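Local coordinates for protein SsRai1 (Scheffersomyces stipitis, PDB 5BTO) that hydrolyses NAD caps, and also m7G-capped and triphosphate 5' ends, of RNA as a metal-dependent nuclease, and binds and stabilises the exoribonuclease Rat1, at residues 30-35 / 88-93; 215-220 / 234-239. All coordinates share one frame; numbering follows the deposited sequence.

Interaction 1 of 2, residues 30-35 / 88-93; sequences FAFARD and KCLLTA
Phe30 and Phe32 reach from one face of strand 27-34 to helix 87-101, and the methyl of Ala93 touches both rings. This is helix-on-sheet packing in the PD-(D/E)XK nuclease fold: the helix lies against the large mixed sheet, its short segment running at 137° to that of the strand. The tight part is at Ala93. Its CB lies 3.5 Å from CE2 of Phe30 and 3.6 Å from CD1 of Phe32, so one small side chain meets both aromatics. In each phenylalanine CB points toward the helix, and a first torsion that sets CG between the backbone N and the carbonyl carbon (chi1 60° and 65°) places the ring against Ala93. Over one face of the Phe30 ring, offset toward its rim, stands the carbonyl O of Ala93. A turn earlier, Cys89 brings its sulfur obliquely to the far end of Phe32, with SG 3.7 Å from CE2. An alanine in place of Phe32 would probably open a gap beside Ala93 and take from the Cys89 sulfur one of the aromatic rings it packs against. Leu90 fits more loosely: its CD1 comes only to 4.2 Å from CE1 of Phe32 and 4.4 Å from CZ of Phe30. Beyond the rings, Tyr97 meets Phe30, while Tyr114, a substrate-binding residue, touches both Phe32 and Cys89. The solvent side of the helix behaves differently. Thr92 is exposed and makes no contact with the strand, and Lys88, partly exposed, sends its NZ to the carbonyl O of Glu388. There the helix bonds to itself: the carbonyl O of Lys88 takes Thr92 N and Thr92 OG1 from opposite faces of its plane, OG1 at 2.9 Å.

Interaction 2 of 2, residues 215-220 / 234-239; sequences EQYISV and GEVDCV
With CG anti to the backbone N (chi1 -173°) and the chain extended beyond it, Glu235 sends its carboxylate past Ile218 and across the side chain of Gln216; chi1 of 174° at Tyr217 lays that ring alongside Val236, whose CB meets the ring edge 3.9 Å from CD2. Glu235 and Gln216 cross at about a right angle without bonding, Glu235 OE1 staying 3.8 Å from Gln216 NE2. Ile218 brings its CD1 against the backbone of Glu235, 3.6 Å from CA. The contact joins the two strands of the beta hairpin 216-225 and 228-235. Ser219 and Gly234 form an antiparallel hydrogen-bonded pair, with Gly234 N 2.8 Å from Ser219 O and Ser219 N bonded to Gly234 O; Ile218 and Glu235 are the next, non-hydrogen-bonded pair. Val236 N then bonds to Tyr217 O at 2.9 Å. Farther on, one water takes the N-H of Tyr217 and donates to Val236 O and to Glu235 OE2, 2.9 Å away, which probably helps hold the side chain of this substrate-binding residue. Tyr217 OH bonds to Tyr254 and Lys48, and Ser219 OG to Glu28. Asp237, a metal ligand, points away from strand 216-225, its OD2 bonded to Leu257 N.

From the N terminus, strand 27-34 comes first, and interaction 1 closes a long excursion by bringing helix 87-101 back against it. Interaction 2 opens only after that loop has closed and joins the two strands of a hairpin, at the end away from its tight turn, so the contacts follow in series, neither nested nor crossed. They meet in the sheet all the same: strand 216-225 lies between strands 27-34 and 228-235. Phe32 O is 2.8 Å from Ile218 N and Arg34 N is 2.9 Å from Gln216 O, both probable hydrogen bonds. The packed helix is thus linked through two neighbouring strands to the strand that carries Glu235 and leads to Asp237.

Interaction 1 of 2, residues 30-35 / 88-93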
ATOM      1  N   PHE A  30     -34.999   4.313   0.477  1.00 17.16           N
ATOM      2  CA  PHE A  30     -35.869   5.121  -0.384  1.00 16.27           C
ATOM      3  C   PHE A  30     -35.469   4.974  -1.844  1.00 16.41           C
ATOM      4  O   PHE A  30     -34.439   4.383  -2.147  1.00 16.46           O
ATOM      5  CB  PHE A  30     -35.913   6.608   0.047  1.00 17.22           C
ATOM      6  CG  PHE A  30     -34.574   7.323   0.025  1.00 18.46           C
ATOM      7  CD1 PHE A  30     -33.755   7.326   1.149  1.00 18.17           C
ATOM      8  CD2 PHE A  30     -34.168   8.050  -1.089  1.00 19.30           C
ATOM      9  CE1 PHE A  30     -32.534   8.007   1.149  1.00 19.12           C
ATOM     10  CE2 PHE A  30     -32.932   8.739  -1.095  1.00 19.79           C
ATOM     11  CZ  PHE A  30     -32.135   8.718   0.028  1.00 18.87           C
ATOM     12  N   ALA A  31     -36.287   5.502  -2.745  1.00 16.18           N
ATOM     13  CA  ALA A  31     -35.960   5.472  -4.160  1.00 17.92           C
ATOM     14  C   ALA A  31     -36.351   6.788  -4.792  1.00 17.91           C
ATOM     15  O   ALA A  31     -37.118   7.555  -4.219  1.00 19.32           O
ATOM     16  CB  ALA A  31     -36.675   4.294  -4.854  1.00 17.74           C
ATOM     17  N   PHE A  32     -35.789   7.070  -5.961  1.00 18.25           N
ATOM     18  CA  PHE A  32     -36.279   8.164  -6.789  1.00 17.92           C
ATOM     19  C   PHE A  32     -36.106   7.796  -8.254  1.00 18.19           C
ATOM     20  O   PHE A  32     -35.525   6.755  -8.562  1.00 18.57           O
ATOM     21  CB  PHE A  32     -35.637   9.517  -6.414  1.00 16.45           C
ATOM     22  CG  PHE A  32     -34.142   9.610  -6.655  1.00 18.32           C
ATOM     23  CD1 PHE A  32     -33.239   9.112  -5.726  1.00 17.33           C
ATOM     24  CD2 PHE A  32     -33.647  10.250  -7.784  1.00 19.41           C
ATOM     25  CE1 PHE A  32     -31.863   9.229  -5.934  1.00 17.35           C
ATOM     26  CE2 PHE A  32     -32.272  10.376  -8.000  1.00 20.68           C
ATOM     27  CZ  PHE A  32     -31.381   9.866  -7.074  1.00 17.98           C
ATOM     28  N   ALA A  33     -36.645   8.605  -9.155  1.00 18.16           N
ATOM     29  CA  ALA A  33     -36.558   8.266 -10.569  1.00 18.08           C
ATOM     30  C   ALA A  33     -36.362   9.492 -11.443  1.00 20.29           C
ATOM     31  O   ALA A  33     -36.610  10.617 -11.022  1.00 22.95           O
ATOM     32  CB  ALA A  33     -37.814   7.481 -11.010  1.00 18.89           C
ATOM     33  N   ARG A  34     -35.883   9.267 -12.659  1.00 22.71           N
ATOM     34  CA  ARG A  34     -35.895  10.298 -13.683  1.00 23.42           C
ATOM     35  C   ARG A  34     -36.881   9.819 -14.747  1.00 24.12           C
ATOM     36  O   ARG A  34     -36.810   8.669 -15.180  1.00 23.69           O
ATOM     37  CB  ARG A  34     -34.494  10.491 -14.272  1.00 24.70           C
ATOM     38  CG  ARG A  34     -34.374  11.656 -15.251  1.00 26.55           C
ATOM     39  CD  ARG A  34     -32.920  11.900 -15.650  1.00 29.90           C
ATOM     40  NE  ARG A  34     -32.418  10.869 -16.552  1.00 31.75           N
ATOM     41  CZ  ARG A  34     -31.132  10.674 -16.829  1.00 33.51           C
ATOM     42  NH1 ARG A  34     -30.202  11.440 -16.271  1.00 34.17           N
ATOM     43  NH2 ARG A  34     -30.775   9.708 -17.663  1.00 35.17           N
ATOM     44  N   ASP A  35     -37.822  10.673 -15.140  1.00 27.53           N
ATOM     45  CA  ASP A  35     -38.850  10.242 -16.086  1.00 32.13           C
ATOM     46  C   ASP A  35     -38.431  10.441 -17.538  1.00 35.42           C
ATOM     47  O   ASP A  35     -37.306  10.862 -17.819  1.00 34.54           O
ATOM     48  CB  ASP A  35     -40.221  10.878 -15.795  1.00 34.29           C
ATOM     49  CG  ASP A  35     -40.251  12.381 -16.034  1.00 38.74           C
ATOM     50  OD1 ASP A  35     -39.377  12.908 -16.755  1.00 40.06           O
ATOM     51  OD2 ASP A  35     -41.174  13.038 -15.505  1.00 40.61           O
ATOM     52  N   LYS A  88     -27.148  16.582  -6.340  1.00 24.97           N
ATOM     53  CA  LYS A  88     -28.290  17.441  -6.038  1.00 26.94           C
ATOM     54  C   LYS A  88     -29.586  16.645  -5.897  1.00 25.39           C
ATOM     55  O   LYS A  88     -30.334  16.811  -4.926  1.00 25.78           O
ATOM     56  CB  LYS A  88     -28.466  18.509  -7.120  1.00 31.64           C
ATOM     57  CG  LYS A  88     -27.266  19.414  -7.306  1.00 36.33           C
ATOM     58  CD  LYS A  88     -27.491  20.381  -8.460  1.00 39.36           C
ATOM     59  CE  LYS A  88     -26.306  21.312  -8.634  1.00 41.40           C
ATOM     60  NZ  LYS A  88     -25.038  20.571  -8.896  1.00 41.99           N
ATOM     61  N   CYS A  89     -29.863  15.789  -6.874  1.00 24.20           N
ATOM     62  CA  CYS A  89     -31.082  14.985  -6.819  1.00 24.03           C
ATOM     63  C   CYS A  89     -31.036  13.969  -5.674  1.00 21.47           C
ATOM     64  O   CYS A  89     -32.040  13.744  -4.997  1.00 21.46           O
ATOM     65  CB  CYS A  89     -31.401  14.317  -8.172  1.00 27.30           C
ATOM     66  SG  CYS A  89     -30.114  13.270  -8.907  1.00 30.26           S
ATOM     67  N   LEU A  90     -29.875  13.362  -5.452  1.00 19.64           N
ATOM     68  CA  LEU A  90     -29.703  12.466  -4.315  1.00 17.66           C
ATOM     69  C   LEU A  90     -30.010  13.200  -3.004  1.00 19.31           C
ATOM     70  O   LEU A  90     -30.725  12.681  -2.141  1.00 19.98           O
ATOM     71  CB  LEU A  90     -28.290  11.861  -4.299  1.00 19.25           C
ATOM     72  CG  LEU A  90     -27.943  10.963  -3.108  1.00 18.81           C
ATOM     73  CD1 LEU A  90     -29.020   9.883  -2.911  1.00 19.71           C
ATOM     74  CD2 LEU A  90     -26.548  10.332  -3.280  1.00 17.94           C
ATOM     75  N   LEU A  91     -29.473  14.403  -2.847  1.00 19.88           N
ATOM     76  CA  LEU A  91     -29.734  15.161  -1.623  1.00 19.54           C
ATOM     77  C   LEU A  91     -31.193  15.574  -1.501  1.00 21.66           C
ATOM     78  O   LEU A  91     -31.730  15.638  -0.398  1.00 21.80           O
ATOM     79  CB  LEU A  91     -28.841  16.396  -1.537  1.00 21.35           C
ATOM     80  CG  LEU A  91     -27.370  16.025  -1.419  1.00 22.09           C
ATOM     81  CD1 LEU A  91     -26.531  17.283  -1.293  1.00 22.95           C
ATOM     82  CD2 LEU A  91     -27.149  15.095  -0.234  1.00 22.61           C
ATOM     83  N   THR A  92     -31.830  15.867  -2.627  1.00 21.31           N
ATOM     84  CA  THR A  92     -33.258  16.185  -2.597  1.00 22.49           C
ATOM     85  C   THR A  92     -34.050  14.984  -2.071  1.00 22.63           C
ATOM     86  O   THR A  92     -34.906  15.121  -1.197  1.00 22.19           O
ATOM     87  CB  THR A  92     -33.778  16.609  -3.984  1.00 22.95           C
ATOM     88  OG1 THR A  92     -33.069  17.778  -4.423  1.00 26.41           O
ATOM     89  CG2 THR A  92     -35.284  16.920  -3.929  1.00 23.05           C
ATOM     90  N   ALA A  93     -33.735  13.798  -2.579  1.00 20.61           N
ATOM     91  CA  ALA A  93     -34.424  12.590  -2.140  1.00 20.22           C
ATOM     92  C   ALA A  93     -34.101  12.267  -0.680  1.00 20.76           C
ATOM     93  O   ALA A  93     -34.968  11.837   0.070  1.00 21.67           O
ATOM     94  CB  ALA A  93     -34.055  11.413  -3.043  1.00 20.95           C
TER

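Interaction 2 of 2, residues 215-220 / 234-239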
ATOM      1  N   GLU A 215     -35.181   7.559 -18.896  1.00 27.63           N
ATOM      2  CA  GLU A 215     -35.843   6.921 -17.766  1.00 27.57           C
ATOM      3  C   GLU A 215     -34.865   6.140 -16.906  1.00 24.78           C
ATOM      4  O   GLU A 215     -34.145   5.270 -17.401  1.00 24.16           O
ATOM      5  CB  GLU A 215     -36.978   6.011 -18.248  1.00 27.61           C
ATOM      6  CG  GLU A 215     -38.153   6.756 -18.852  1.00 30.82           C
ATOM      7  CD  GLU A 215     -39.193   5.820 -19.430  1.00 34.98           C
ATOM      8  OE1 GLU A 215     -38.832   4.979 -20.277  1.00 34.93           O
ATOM      9  OE2 GLU A 215     -40.370   5.923 -19.031  1.00 38.64           O
ATOM     10  N   GLN A 216     -34.847   6.465 -15.615  1.00 23.70           N
ATOM     11  CA  GLN A 216     -33.996   5.790 -14.643  1.00 23.81           C
ATOM     12  C   GLN A 216     -34.751   5.559 -13.348  1.00 22.53           C
ATOM     13  O   GLN A 216     -35.449   6.451 -12.864  1.00 23.28           O
ATOM     14  CB  GLN A 216     -32.758   6.629 -14.322  1.00 26.56           C
ATOM     15  CG  GLN A 216     -31.781   6.801 -15.455  1.00 29.05           C
ATOM     16  CD  GLN A 216     -30.550   7.562 -15.010  1.00 35.36           C
ATOM     17  OE1 GLN A 216     -30.595   8.325 -14.043  1.00 38.75           O
ATOM     18  NE2 GLN A 216     -29.442   7.355 -15.709  1.00 37.14           N
ATOM     19  N   TYR A 217     -34.590   4.368 -12.779  1.00 20.33           N
ATOM     20  CA  TYR A 217     -35.133   4.053 -11.462  1.00 17.53           C
ATOM     21  C   TYR A 217     -33.953   3.886 -10.511  1.00 17.83           C
ATOM     22  O   TYR A 217     -33.054   3.073 -10.761  1.00 16.78           O
ATOM     23  CB  TYR A 217     -35.968   2.770 -11.523  1.00 16.01           C
ATOM     24  CG  TYR A 217     -36.469   2.283 -10.175  1.00 18.49           C
ATOM     25  CD1 TYR A 217     -37.486   2.951  -9.507  1.00 21.19           C
ATOM     26  CD2 TYR A 217     -35.936   1.151  -9.581  1.00 22.53           C
ATOM     27  CE1 TYR A 217     -37.947   2.513  -8.282  1.00 20.18           C
ATOM     28  CE2 TYR A 217     -36.396   0.698  -8.351  1.00 21.17           C
ATOM     29  CZ  TYR A 217     -37.401   1.385  -7.708  1.00 20.76           C
ATOM     30  OH  TYR A 217     -37.866   0.937  -6.494  1.00 20.48           O
ATOM     31  N   ILE A 218     -33.925   4.680  -9.445  1.00 16.27           N
ATOM     32  CA  ILE A 218     -32.746   4.718  -8.577  1.00 15.08           C
ATOM     33  C   ILE A 218     -33.104   4.250  -7.178  1.00 16.37           C
ATOM     34  O   ILE A 218     -33.956   4.850  -6.514  1.00 18.64           O
ATOM     35  CB  ILE A 218     -32.158   6.145  -8.465  1.00 17.34           C
ATOM     36  CG1 ILE A 218     -31.942   6.761  -9.847  1.00 23.83           C
ATOM     37  CG2 ILE A 218     -30.845   6.141  -7.651  1.00 17.60           C
ATOM     38  CD1 ILE A 218     -30.906   6.048 -10.674  1.00 25.29           C
ATOM     39  N   SER A 219     -32.462   3.170  -6.746  1.00 14.39           N
ATOM     40  CA  SER A 219     -32.624   2.665  -5.394  1.00 14.75           C
ATOM     41  C   SER A 219     -31.533   3.265  -4.503  1.00 15.37           C
ATOM     42  O   SER A 219     -30.368   3.347  -4.893  1.00 16.47           O
ATOM     43  CB  SER A 219     -32.536   1.134  -5.385  1.00 16.70           C
ATOM     44  OG  SER A 219     -32.507   0.617  -4.062  1.00 16.69           O
ATOM     45  N   VAL A 220     -31.911   3.691  -3.308  1.00 14.02           N
ATOM     46  CA  VAL A 220     -30.928   4.190  -2.352  1.00 13.60           C
ATOM     47  C   VAL A 220     -30.933   3.303  -1.119  1.00 15.03           C
ATOM     48  O   VAL A 220     -31.974   3.111  -0.473  1.00 16.18           O
ATOM     49  CB  VAL A 220     -31.188   5.655  -1.954  1.00 14.36           C
ATOM     50  CG1 VAL A 220     -29.995   6.194  -1.152  1.00 15.17           C
ATOM     51  CG2 VAL A 220     -31.421   6.498  -3.194  1.00 16.57           C
ATOM     52  N   GLY A 234     -28.091   3.810  -6.542  1.00 14.10           N
ATOM     53  CA  GLY A 234     -27.777   3.074  -7.748  1.00 14.63           C
ATOM     54  C   GLY A 234     -28.976   2.798  -8.631  1.00 14.51           C
ATOM     55  O   GLY A 234     -30.043   2.432  -8.137  1.00 15.77           O
ATOM     56  N   GLU A 235     -28.799   2.957  -9.939  1.00 15.69           N
ATOM     57  CA  GLU A 235     -29.851   2.574 -10.886  1.00 15.94           C
ATOM     58  C   GLU A 235     -30.111   1.076 -10.842  1.00 15.96           C
ATOM     59  O   GLU A 235     -29.182   0.266 -10.755  1.00 17.06           O
ATOM     60  CB  GLU A 235     -29.515   2.993 -12.322  1.00 18.60           C
ATOM     61  CG  GLU A 235     -30.693   2.744 -13.282  1.00 21.06           C
ATOM     62  CD  GLU A 235     -30.430   3.157 -14.714  1.00 28.72           C
ATOM     63  OE1 GLU A 235     -29.326   3.663 -14.995  1.00 30.24           O
ATOM     64  OE2 GLU A 235     -31.337   2.968 -15.566  1.00 31.89           O
ATOM     65  N   VAL A 236     -31.392   0.723 -10.924  1.00 14.77           N
ATOM     66  CA  VAL A 236     -31.839  -0.662 -10.914  1.00 15.46           C
ATOM     67  C   VAL A 236     -32.649  -0.889 -12.179  1.00 15.97           C
ATOM     68  O   VAL A 236     -33.503  -0.067 -12.536  1.00 17.87           O
ATOM     69  CB  VAL A 236     -32.698  -0.940  -9.658  1.00 17.79           C
ATOM     70  CG1 VAL A 236     -33.544  -2.213  -9.827  1.00 18.69           C
ATOM     71  CG2 VAL A 236     -31.807  -1.002  -8.401  1.00 20.06           C
ATOM     72  N   ASP A 237     -32.376  -1.990 -12.872  1.00 15.27           N
ATOM     73  CA  ASP A 237     -32.954  -2.187 -14.197  1.00 16.98           C
ATOM     74  C   ASP A 237     -34.406  -2.661 -14.159  1.00 18.23           C
ATOM     75  O   ASP A 237     -35.237  -2.156 -14.909  1.00 21.79           O
ATOM     76  CB  ASP A 237     -32.105  -3.145 -15.037  1.00 18.59           C
ATOM     77  CG  ASP A 237     -30.723  -2.584 -15.327  1.00 23.14           C
ATOM     78  OD1 ASP A 237     -30.612  -1.344 -15.419  1.00 24.65           O
ATOM     79  OD2 ASP A 237     -29.759  -3.371 -15.456  1.00 22.65           O
ATOM     80  N   CYS A 238     -34.711  -3.613 -13.286  1.00 17.66           N
ATOM     81  CA  CYS A 238     -36.070  -4.142 -13.221  1.00 17.12           C
ATOM     82  C   CYS A 238     -36.325  -4.947 -11.956  1.00 17.80           C
ATOM     83  O   CYS A 238     -35.417  -5.222 -11.172  1.00 17.11           O
ATOM     84  CB  CYS A 238     -36.368  -5.003 -14.465  1.00 18.86           C
ATOM     85  SG  CYS A 238     -35.573  -6.609 -14.486  1.00 22.90           S
ATOM     86  N   VAL A 239     -37.590  -5.310 -11.766  1.00 17.44           N
ATOM     87  CA  VAL A 239     -38.005  -6.245 -10.736  1.00 18.81           C
ATOM     88  C   VAL A 239     -38.209  -7.595 -11.414  1.00 19.42           C
ATOM     89  O   VAL A 239     -38.786  -7.652 -12.500  1.00 20.82           O
ATOM     90  CB  VAL A 239     -39.336  -5.771 -10.111  1.00 18.98           C
ATOM     91  CG1 VAL A 239     -39.947  -6.837  -9.231  1.00 20.62           C
ATOM     92  CG2 VAL A 239     -39.085  -4.495  -9.310  1.00 21.36           C
TER
HETATM   93  O   HOH W   1     -33.722   2.063 -14.294  1.00 25.14           O